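TCR alpha chain (Gallus gallus, PDB 6LIR) probably pairs with a TCR beta chain to form the antigen-recognition receptor of chicken T cells. Local coordinates at residues 1-6 with 19-24. Residues are numbered along the deposited sequence; the frame is centred on the assembly and turned at random.
Sequences QVQQEP and TCSHPS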
loop_
_atom_site.group_PDB
_atom_site.type_symbol
_atom_site.label_atom_id
_atom_site.label_comp_id
_atom_site.label_asym_id
_atom_site.label_seq_id
_atom_site.Cartn_x
_atom_site.Cartn_y
_atom_site.Cartn_z
ATOM N N GLN A 1 11.448 21.230 3.703
ATOM C CA GLN A 1 12.580 21.724 2.922
ATOM C C GLN A 1 12.490 21.267 1.467
ATOM O O GLN A 1 12.756 22.040 0.543
ATOM C CB GLN A 1 13.901 21.259 3.534
ATOM C CG GLN A 1 14.826 22.397 3.928
ATOM C CD GLN A 1 16.218 21.925 4.301
ATOM O OE1 GLN A 1 16.392 20.831 4.842
ATOM N NE2 GLN A 1 17.218 22.750 4.012
ATOM N N VAL A 2 12.116 20.008 1.267
ATOM C CA VAL A 2 11.950 19.439 -0.064
ATOM C C VAL A 2 10.462 19.200 -0.264
ATOM O O VAL A 2 9.885 18.282 0.330
ATOM C CB VAL A 2 12.761 18.148 -0.237
ATOM C CG1 VAL A 2 12.631 17.637 -1.650
ATOM C CG2 VAL A 2 14.224 18.398 0.099
ATOM N N GLN A 3 9.834 20.033 -1.091
ATOM C CA GLN A 3 8.383 20.074 -1.213
ATOM C C GLN A 3 7.899 19.339 -2.454
ATOM O O GLN A 3 8.490 19.450 -3.533
ATOM C CB GLN A 3 7.884 21.519 -1.244
ATOM C CG GLN A 3 8.238 22.310 -0.001
ATOM C CD GLN A 3 8.290 23.798 -0.262
ATOM O OE1 GLN A 3 9.260 24.306 -0.823
ATOM N NE2 GLN A 3 7.243 24.508 0.143
ATOM N N GLN A 4 6.803 18.601 -2.290
ATOM C CA GLN A 4 6.143 17.878 -3.366
ATOM C C GLN A 4 4.640 18.036 -3.201
ATOM O O GLN A 4 4.140 18.200 -2.086
ATOM C CB GLN A 4 6.494 16.382 -3.368
ATOM C CG GLN A 4 7.953 16.059 -3.621
ATOM C CD GLN A 4 8.194 14.563 -3.697
ATOM O OE1 GLN A 4 8.848 13.983 -2.829
ATOM N NE2 GLN A 4 7.656 13.927 -4.735
ATOM N N GLU A 5 3.921 17.981 -4.315
ATOM C CA GLU A 5 2.472 18.000 -4.223
ATOM C C GLU A 5 2.000 16.694 -3.588
ATOM O O GLU A 5 2.528 15.625 -3.908
ATOM C CB GLU A 5 1.844 18.164 -5.605
ATOM C CG GLU A 5 2.112 19.510 -6.257
ATOM C CD GLU A 5 1.631 20.670 -5.409
ATOM O OE1 GLU A 5 0.410 20.936 -5.405
ATOM O OE2 GLU A 5 2.471 21.319 -4.750
ATOM N N PRO A 6 1.042 16.751 -2.660
ATOM C CA PRO A 6 0.634 15.521 -1.955
ATOM C C PRO A 6 0.111 14.431 -2.876
ATOM O O PRO A 6 0.351 13.243 -2.622
ATOM C CB PRO A 6 -0.444 16.020 -0.980
ATOM C CG PRO A 6 -0.919 17.316 -1.559
ATOM C CD PRO A 6 0.278 17.928 -2.214
ATOM N N THR A 19 6.474 17.283 -9.786
ATOM C CA THR A 19 7.448 18.312 -9.451
ATOM C C THR A 19 8.095 18.058 -8.095
ATOM O O THR A 19 7.590 17.306 -7.260
ATOM C CB THR A 19 6.798 19.699 -9.444
ATOM O OG1 THR A 19 5.786 19.747 -8.432
ATOM C CG2 THR A 19 6.176 20.016 -10.800
ATOM N N CYS A 20 9.199 18.760 -7.863
ATOM C CA CYS A 20 9.918 18.705 -6.596
ATOM C C CYS A 20 10.671 20.018 -6.465
ATOM O O CYS A 20 11.466 20.363 -7.343
ATOM C CB CYS A 20 10.873 17.508 -6.540
ATOM S SG CYS A 20 11.938 17.444 -5.075
ATOM N N SER A 21 10.390 20.760 -5.396
ATOM C CA SER A 21 10.913 22.102 -5.191
ATOM C C SER A 21 11.667 22.158 -3.868
ATOM O O SER A 21 11.130 21.766 -2.827
ATOM C CB SER A 21 9.773 23.124 -5.208
ATOM O OG SER A 21 10.189 24.367 -4.675
ATOM N N HIS A 22 12.915 22.630 -3.916
ATOM C CA HIS A 22 13.753 22.786 -2.723
ATOM C C HIS A 22 14.556 24.073 -2.848
ATOM O O HIS A 22 15.766 24.051 -3.103
ATOM C CB HIS A 22 14.667 21.574 -2.536
ATOM C CG HIS A 22 15.247 21.045 -3.812
ATOM N ND1 HIS A 22 16.508 21.383 -4.258
ATOM C CD2 HIS A 22 14.740 20.193 -4.734
ATOM C CE1 HIS A 22 16.750 20.768 -5.401
ATOM N NE2 HIS A 22 15.692 20.039 -5.712
ATOM N N PRO A 23 13.907 25.225 -2.656
ATOM C CA PRO A 23 14.600 26.511 -2.862
ATOM C C PRO A 23 15.823 26.694 -1.981
ATOM O O PRO A 23 16.777 27.363 -2.392
ATOM C CB PRO A 23 13.515 27.553 -2.553
ATOM C CG PRO A 23 12.224 26.828 -2.700
ATOM C CD PRO A 23 12.498 25.417 -2.266
ATOM N N SER A 24 15.830 26.118 -0.785
ATOM C CA SER A 24 16.924 26.302 0.155
ATOM C C SER A 24 18.063 25.315 -0.055
ATOM O O SER A 24 19.037 25.348 0.702
ATOM C CB SER A 24 16.401 26.176 1.587
ATOM O OG SER A 24 16.473 24.828 2.025
HETATM O O HOH W 1 13.907 24.429 0.637
HETATM O O HOH W 2 8.751 25.710 -3.056
HETATM O O HOH W 3 4.868 16.923 -6.655
#
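Gln3 and Ser21 face each other across two antiparallel backbone segments and bind each other twice: Gln3 N gives its hydrogen to Ser21 O at 2.8 Å, and Ser21 N returns one to Gln3 O at 3.0 Å. Both bonds are nearly straight, 171° and 172° at the hydrogen. Gln3 O also takes a CA-H...O contact from Cys20 CA (3.5 Å); Gln1 O takes one from His22 CA, besides its water.

Where direct backbone pairing stops, water bridges the gap. Beyond Gln3 toward the chain start, one water donates to Gln1 O at 2.7 Å and accepts from Ser24 N; it also bonds Ser24 OG, which in turn accepts a hydrogen from Gln1 NE2 at 3.0 Å, the extended glutamine chain carrying its amide alongside that hydroxyl. At the other end a second water accepts from Glu5 N and donates to Thr19 O. In the central pair, Gln3 OE1 and Ser21 OG, 4.0 Å apart, are too far for a direct bond; a third water donates to the former and bonds the latter.

On the inward side Val2 and Cys20 meet. With Val2 CG1 anti to the backbone N (chi1 -177°), this methyl lies 3.5 Å from Cys20 SG, the sulfur disulfide-bonded to Cys87. Gln4 also turns inward, yet its buried amide is provided for: NE2 donates to Tyr85 O and OE1 accepts from Cys87 N.

The single bridge thus lays the N-terminal segment along the end of strand 16-21, beside the intersheet disulfide, before the chain continues into strand 7-11 on the opposite sheet: the A-to-B pairing and A-strand switch of an immunoglobulin V domain.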